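Local coordinates for protein deferrochelatase (Vibrio cholerae, PDB 5DE0) that binds heme b and probably acts as a peroxidase of the dye-decolorizing (DyP) family, at residues 177-182 and 281-286; 20-25 and 128-133. All coordinates share one frame; numbering follows the deposited sequence.

Interaction 1 (177-182 and 281-286); sequences QRFVHN and TKAVTG. With HEM (protoporphyrin IX containing Fe), chain F.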
loop_
_atom_site.group_PDB
_atom_site.type_symbol
_atom_site.label_atom_id
_atom_site.label_comp_id
_atom_site.label_asym_id
_atom_site.label_seq_id
_atom_site.Cartn_x
_atom_site.Cartn_y
_atom_site.Cartn_z
ATOM N N GLN B 177 7.273 5.623 -15.436
ATOM C CA GLN B 177 6.977 4.299 -15.966
ATOM C C GLN B 177 6.781 3.321 -14.817
ATOM O O GLN B 177 7.703 3.094 -14.032
ATOM C CB GLN B 177 8.101 3.798 -16.874
ATOM C CG GLN B 177 8.101 4.340 -18.290
ATOM C CD GLN B 177 9.297 3.840 -19.083
ATOM O OE1 GLN B 177 10.444 4.057 -18.695
ATOM N NE2 GLN B 177 9.034 3.151 -20.190
ATOM N N ARG B 178 5.590 2.745 -14.710
ATOM C CA ARG B 178 5.357 1.721 -13.702
ATOM C C ARG B 178 5.826 0.370 -14.218
ATOM O O ARG B 178 5.296 -0.149 -15.200
ATOM C CB ARG B 178 3.881 1.648 -13.305
ATOM C CG ARG B 178 3.627 0.663 -12.179
ATOM C CD ARG B 178 2.347 0.966 -11.418
ATOM N NE ARG B 178 1.147 0.611 -12.167
ATOM C CZ ARG B 178 0.671 -0.626 -12.267
ATOM N NH1 ARG B 178 1.302 -1.631 -11.677
ATOM N NH2 ARG B 178 -0.432 -0.859 -12.966
ATOM N N PHE B 179 6.826 -0.196 -13.552
ATOM C CA PHE B 179 7.370 -1.483 -13.960
ATOM C C PHE B 179 6.822 -2.633 -13.124
ATOM O O PHE B 179 6.656 -2.510 -11.909
ATOM C CB PHE B 179 8.897 -1.461 -13.883
ATOM C CG PHE B 179 9.547 -0.782 -15.048
ATOM C CD1 PHE B 179 9.837 0.570 -15.006
ATOM C CD2 PHE B 179 9.862 -1.497 -16.191
ATOM C CE1 PHE B 179 10.431 1.194 -16.081
ATOM C CE2 PHE B 179 10.455 -0.878 -17.269
ATOM C CZ PHE B 179 10.741 0.468 -17.216
ATOM N N VAL B 180 6.536 -3.747 -13.789
ATOM C CA VAL B 180 6.109 -4.963 -13.110
ATOM C C VAL B 180 7.212 -6.011 -13.216
ATOM O O VAL B 180 7.647 -6.356 -14.317
ATOM C CB VAL B 180 4.803 -5.520 -13.698
ATOM C CG1 VAL B 180 4.367 -6.766 -12.940
ATOM C CG2 VAL B 180 3.712 -4.462 -13.662
ATOM N N HIS B 181 7.663 -6.511 -12.070
ATOM C CA HIS B 181 8.815 -7.403 -12.020
ATOM C C HIS B 181 8.444 -8.880 -12.133
ATOM O O HIS B 181 7.391 -9.310 -11.666
ATOM C CB HIS B 181 9.602 -7.177 -10.725
ATOM C CG HIS B 181 10.369 -5.893 -10.699
ATOM N ND1 HIS B 181 10.324 -4.978 -11.729
ATOM C CD2 HIS B 181 11.205 -5.372 -9.769
ATOM C CE1 HIS B 181 11.096 -3.948 -11.434
ATOM N NE2 HIS B 181 11.642 -4.163 -10.250
ATOM N N ASN B 182 9.329 -9.646 -12.764
ATOM C CA ASN B 182 9.240 -11.100 -12.773
ATOM C C ASN B 182 10.311 -11.659 -11.843
ATOM O O ASN B 182 11.376 -12.084 -12.292
ATOM C CB ASN B 182 9.410 -11.652 -14.191
ATOM C CG ASN B 182 9.078 -13.134 -14.293
ATOM O OD1 ASN B 182 9.094 -13.862 -13.299
ATOM N ND2 ASN B 182 8.778 -13.587 -15.505
ATOM N N THR B 281 11.635 -7.380 -16.205
ATOM C CA THR B 281 10.632 -6.391 -15.832
ATOM C C THR B 281 10.002 -5.781 -17.078
ATOM O O THR B 281 10.610 -5.763 -18.148
ATOM C CB THR B 281 11.226 -5.269 -14.952
ATOM O OG1 THR B 281 10.175 -4.412 -14.488
ATOM C CG2 THR B 281 12.244 -4.448 -15.730
ATOM N N LYS B 282 8.772 -5.299 -16.937
ATOM C CA LYS B 282 8.041 -4.714 -18.056
ATOM C C LYS B 282 7.315 -3.439 -17.639
ATOM O O LYS B 282 6.679 -3.393 -16.586
ATOM C CB LYS B 282 7.037 -5.720 -18.628
ATOM C CG LYS B 282 7.666 -6.980 -19.204
ATOM C CD LYS B 282 6.608 -7.947 -19.705
ATOM C CE LYS B 282 7.240 -9.184 -20.320
ATOM N NZ LYS B 282 6.212 -10.139 -20.821
ATOM N N ALA B 283 7.409 -2.409 -18.473
ATOM C CA ALA B 283 6.689 -1.166 -18.229
ATOM C C ALA B 283 5.213 -1.341 -18.563
ATOM O O ALA B 283 4.870 -1.882 -19.613
ATOM C CB ALA B 283 7.293 -0.029 -19.042
ATOM N N VAL B 284 4.342 -0.888 -17.667
ATOM C CA VAL B 284 2.902 -1.012 -17.873
ATOM C C VAL B 284 2.276 0.363 -18.102
ATOM O O VAL B 284 1.166 0.477 -18.623
ATOM C CB VAL B 284 2.220 -1.717 -16.677
ATOM C CG1 VAL B 284 2.080 -0.768 -15.496
ATOM C CG2 VAL B 284 0.863 -2.275 -17.083
ATOM N N THR B 285 3.001 1.408 -17.712
ATOM C CA THR B 285 2.594 2.780 -17.990
ATOM C C THR B 285 3.782 3.567 -18.526
ATOM O O THR B 285 4.928 3.126 -18.415
ATOM C CB THR B 285 2.044 3.491 -16.737
ATOM O OG1 THR B 285 3.059 3.539 -15.727
ATOM C CG2 THR B 285 0.820 2.770 -16.192
ATOM N N GLY B 286 3.507 4.729 -19.108
ATOM C CA GLY B 286 4.553 5.593 -19.626
ATOM C C GLY B 286 4.002 6.957 -19.990
ATOM O O GLY B 286 3.022 7.057 -20.727
HETATM C CHA HEM F . 21.038 3.414 -12.344
HETATM C CHB HEM F . 18.030 5.643 -15.428
HETATM C CHC HEM F . 14.844 1.989 -15.027
HETATM C CHD HEM F . 17.447 0.239 -11.328
HETATM C C1A HEM F . 20.505 4.336 -13.217
HETATM C C2A HEM F . 21.127 5.574 -13.641
HETATM C C3A HEM F . 20.296 6.189 -14.489
HETATM C C4A HEM F . 19.117 5.361 -14.634
HETATM C CMA HEM F . 20.530 7.540 -15.200
HETATM C CAA HEM F . 22.513 6.085 -13.188
HETATM C CBA HEM F . 23.517 5.839 -14.312
HETATM C CGA HEM F . 24.906 6.173 -13.843
HETATM O O1A HEM F . 25.513 5.336 -13.127
HETATM O O2A HEM F . 25.404 7.274 -14.192
HETATM C C1B HEM F . 16.956 4.811 -15.650
HETATM C C2B HEM F . 15.959 4.988 -16.682
HETATM C C3B HEM F . 15.073 3.997 -16.585
HETATM C C4B HEM F . 15.475 3.133 -15.480
HETATM C CMB HEM F . 15.914 6.135 -17.717
HETATM C CAB HEM F . 13.859 3.864 -17.531
HETATM C CBB HEM F . 12.949 2.902 -17.393
HETATM C C1C HEM F . 15.247 1.206 -13.964
HETATM C C2C HEM F . 14.545 0.054 -13.426
HETATM C C3C HEM F . 15.272 -0.425 -12.398
HETATM C C4C HEM F . 16.452 0.406 -12.266
HETATM C CMC HEM F . 13.199 -0.473 -13.978
HETATM C CAC HEM F . 15.016 -1.634 -11.463
HETATM C CBC HEM F . 14.016 -2.510 -11.602
HETATM C C1D HEM F . 18.691 0.834 -11.327
HETATM C C2D HEM F . 19.844 0.357 -10.598
HETATM C C3D HEM F . 20.968 1.351 -10.913
HETATM C C4D HEM F . 20.381 2.329 -11.803
HETATM C CMD HEM F . 19.933 -0.889 -9.691
HETATM C CAD HEM F . 22.420 1.307 -10.394
HETATM C CBD HEM F . 22.533 2.024 -9.054
HETATM C CGD HEM F . 22.232 3.489 -9.227
HETATM O O1D HEM F . 21.079 3.902 -8.938
HETATM O O2D HEM F . 23.142 4.249 -9.649
HETATM N NA HEM F . 19.279 4.240 -13.844
HETATM N NB HEM F . 16.631 3.671 -14.937
HETATM N NC HEM F . 16.405 1.387 -13.232
HETATM N ND HEM F . 19.049 1.988 -12.018
HETATM FE FE HEM F . 17.888 2.761 -13.553
HETATM O O HOH W 1 6.247 2.677 -20.599
#
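The ring of Phe179 lies sandwiched between protein and cofactor: Ala283 CB sits over one face, 4.1 Å from the ring centroid in a CH-pi contact, and the heme methyl CMC lies over the opposite face. With CG anti to the carbonyl carbon (chi1 -79°), the ring stands up from its strand toward the porphyrin, its CZ 3.3 Å from the heme vinyl carbon CBB. Beside it, His181 ND1 meets Thr281 OG1 at 2.8 Å, near the plane of the imidazole, while His181 NE2 is hydrogen-bonded to Asp141. Phe179, His181 and Gln177 all belong to the heme pocket, which here borrows one face of an antiparallel sheet in the C-terminal half of a ferredoxin-like DyP fold; strand 281-291 is one of its two outer strands within the chain. Val180 and Lys282 exchange backbone bonds, and Val284 N reaches Arg178 O at 2.7 Å, nearly in line with the carbonyl. The face of Val180 and Lys282 is looser and more open to solvent. Val180 CG2 comes only within 4.3 Å of Val284 CB, and exposed Lys282 extends to a salt bridge with Glu88. Val284 CG1 covers the Arg178 guanidinium, 3.5 Å above its plane, while Asp129 and Asp244 form salt bridges to its NE and NH1.

Interaction 2 (20-25 and 128-133); sequences LYTLLK and VDETYG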
loop_
_atom_site.group_PDB
_atom_site.type_symbol
_atom_site.label_atom_id
_atom_site.label_comp_id
_atom_site.label_asym_id
_atom_site.label_seq_id
_atom_site.Cartn_x
_atom_site.Cartn_y
_atom_site.Cartn_z
ATOM N N LEU B 20 3.764 8.926 -3.127
ATOM C CA LEU B 20 2.533 8.761 -3.885
ATOM C C LEU B 20 2.720 9.237 -5.320
ATOM O O LEU B 20 3.174 10.355 -5.559
ATOM C CB LEU B 20 1.384 9.528 -3.229
ATOM C CG LEU B 20 0.113 9.658 -4.070
ATOM C CD1 LEU B 20 -0.495 8.292 -4.338
ATOM C CD2 LEU B 20 -0.891 10.578 -3.392
ATOM N N TYR B 21 2.371 8.380 -6.273
ATOM C CA TYR B 21 2.433 8.743 -7.682
ATOM C C TYR B 21 1.079 8.514 -8.339
ATOM O O TYR B 21 0.684 7.372 -8.578
ATOM C CB TYR B 21 3.502 7.934 -8.411
ATOM C CG TYR B 21 4.802 7.765 -7.658
ATOM C CD1 TYR B 21 5.812 8.713 -7.752
ATOM C CD2 TYR B 21 5.027 6.642 -6.869
ATOM C CE1 TYR B 21 7.007 8.551 -7.076
ATOM C CE2 TYR B 21 6.218 6.471 -6.192
ATOM C CZ TYR B 21 7.205 7.427 -6.299
ATOM O OH TYR B 21 8.393 7.261 -5.621
ATOM N N THR B 22 0.375 9.601 -8.641
ATOM C CA THR B 22 -0.973 9.500 -9.180
ATOM C C THR B 22 -1.073 10.053 -10.601
ATOM O O THR B 22 -0.714 11.203 -10.861
ATOM C CB THR B 22 -1.982 10.238 -8.279
ATOM O OG1 THR B 22 -1.947 9.673 -6.963
ATOM C CG2 THR B 22 -3.391 10.113 -8.836
ATOM N N LEU B 23 -1.554 9.216 -11.515
ATOM C CA LEU B 23 -1.838 9.641 -12.879
ATOM C C LEU B 23 -3.349 9.728 -13.067
ATOM O O LEU B 23 -4.067 8.767 -12.797
ATOM C CB LEU B 23 -1.227 8.670 -13.894
ATOM C CG LEU B 23 0.285 8.439 -13.824
ATOM C CD1 LEU B 23 0.746 7.548 -14.969
ATOM C CD2 LEU B 23 1.033 9.757 -13.841
ATOM N N LEU B 24 -3.834 10.878 -13.526
ATOM C CA LEU B 24 -5.272 11.056 -13.694
ATOM C C LEU B 24 -5.627 11.751 -15.006
ATOM O O LEU B 24 -4.799 12.428 -15.617
ATOM C CB LEU B 24 -5.854 11.836 -12.507
ATOM C CG LEU B 24 -5.344 13.251 -12.215
ATOM C CD1 LEU B 24 -6.225 14.299 -12.877
ATOM C CD2 LEU B 24 -5.257 13.495 -10.714
ATOM N N LYS B 25 -6.871 11.564 -15.433
ATOM C CA LYS B 25 -7.380 12.181 -16.649
ATOM C C LYS B 25 -8.503 13.146 -16.287
ATOM O O LYS B 25 -9.331 12.844 -15.430
ATOM C CB LYS B 25 -7.879 11.114 -17.625
ATOM C CG LYS B 25 -8.241 11.631 -19.006
ATOM C CD LYS B 25 -7.005 11.838 -19.868
ATOM C CE LYS B 25 -7.380 12.378 -21.241
ATOM N NZ LYS B 25 -6.186 12.645 -22.088
ATOM N N VAL B 128 -6.233 7.257 -13.582
ATOM C CA VAL B 128 -5.753 6.190 -14.454
ATOM C C VAL B 128 -4.852 5.216 -13.701
ATOM O O VAL B 128 -4.906 4.004 -13.919
ATOM C CB VAL B 128 -4.987 6.764 -15.663
ATOM C CG1 VAL B 128 -4.539 5.648 -16.596
ATOM C CG2 VAL B 128 -5.853 7.766 -16.405
ATOM N N ASP B 129 -4.021 5.751 -12.815
ATOM C CA ASP B 129 -3.131 4.926 -12.013
ATOM C C ASP B 129 -2.840 5.607 -10.678
ATOM O O ASP B 129 -2.695 6.826 -10.608
ATOM C CB ASP B 129 -1.827 4.648 -12.764
ATOM C CG ASP B 129 -1.192 3.325 -12.366
ATOM O OD1 ASP B 129 -1.703 2.672 -11.431
ATOM O OD2 ASP B 129 -0.175 2.940 -12.985
ATOM N N GLU B 130 -2.763 4.807 -9.621
ATOM C CA GLU B 130 -2.491 5.312 -8.281
ATOM C C GLU B 130 -1.524 4.371 -7.577
ATOM O O GLU B 130 -1.907 3.286 -7.138
ATOM C CB GLU B 130 -3.791 5.453 -7.482
ATOM C CG GLU B 130 -3.608 5.947 -6.053
ATOM C CD GLU B 130 -4.928 6.077 -5.310
ATOM O OE1 GLU B 130 -5.988 5.921 -5.952
ATOM O OE2 GLU B 130 -4.905 6.334 -4.087
ATOM N N THR B 131 -0.266 4.784 -7.481
ATOM C CA THR B 131 0.771 3.911 -6.944
ATOM C C THR B 131 1.394 4.468 -5.672
ATOM O O THR B 131 1.894 5.594 -5.653
ATOM C CB THR B 131 1.889 3.671 -7.977
ATOM O OG1 THR B 131 1.310 3.297 -9.232
ATOM C CG2 THR B 131 2.822 2.570 -7.504
ATOM N N TYR B 132 1.359 3.667 -4.612
ATOM C CA TYR B 132 1.999 4.026 -3.354
ATOM C C TYR B 132 3.350 3.333 -3.232
ATOM O O TYR B 132 3.420 2.115 -3.055
ATOM C CB TYR B 132 1.105 3.659 -2.169
ATOM C CG TYR B 132 -0.142 4.509 -2.060
ATOM C CD1 TYR B 132 -1.315 4.142 -2.707
ATOM C CD2 TYR B 132 -0.144 5.680 -1.313
ATOM C CE1 TYR B 132 -2.456 4.915 -2.612
ATOM C CE2 TYR B 132 -1.281 6.460 -1.212
ATOM C CZ TYR B 132 -2.434 6.072 -1.864
ATOM O OH TYR B 132 -3.568 6.845 -1.768
ATOM N N GLY B 133 4.419 4.116 -3.333
ATOM C CA GLY B 133 5.765 3.582 -3.256
ATOM C C GLY B 133 6.296 3.578 -1.837
ATOM O O GLY B 133 5.840 4.347 -0.989
HETATM O O HOH W 2 1.426 5.364 -10.705
#
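Leu23 O is gripped by two successive backbone amides of the facing strand: Asp129 N at 3.0 Å in a nearly straight bond, and Val128 N at 2.8 Å in a weak, strongly bent one. Two residues, Val128 and Asp129, are thus set against the single Leu23 of the other strand, a classic beta bulge, placed where the chain turns a corner at Val128. Asp129 O in turn accepts Leu23 N at 2.8 Å. Farther along, Tyr21 and Thr131 form the next hydrogen-bonded pair, and a water that donates to Tyr21 O also lies within bonding distance of Thr131 OG1. These antiparallel strands form one side of the four-stranded sheet in the N-terminal half of a DyP peroxidase, a ferredoxin-like fold in which helix 108-117 packs on the face carrying Leu20, Thr22 and Glu130. On that face Leu20 CG is anti to the backbone N (chi1 169°), which brings CD1 over the Tyr132 ring, 3.9 Å from its centroid and offset toward the rim. Tyr132 OH donates to Glu130 OE2 at 2.7 Å, almost in line with the carboxylate C-O bond. The same oxygen also accepts Val241 N of the second subunit, whose Ser242 bonds the other carboxylate oxygen, tying this sheet to the dimer interface. Tyr21 projects from the other face, its hydroxyl bonded to His234 O.

Both segments of interaction 2 precede those of interaction 1 in the sequence, and their centres lie about 14 Å apart. Each pairs the first and last strands of a four-stranded antiparallel sheet with strand order 2-3-1-4, so the two halves repeat one topology, as in the DyP family. The sheets meet directly: Arg178 NE forms a 2.8 Å salt bridge with Asp129 OD2, and Thr285 CG2 packs against the same carboxylate oxygen. Tyr21 and Thr131 also rest on Leu248 of the second sheet. Within this shared interior the roles diverge, for segment 177-182 helps line the heme pocket, with 281-286 packed beside it, whereas segment 128-133 reaches the second subunit.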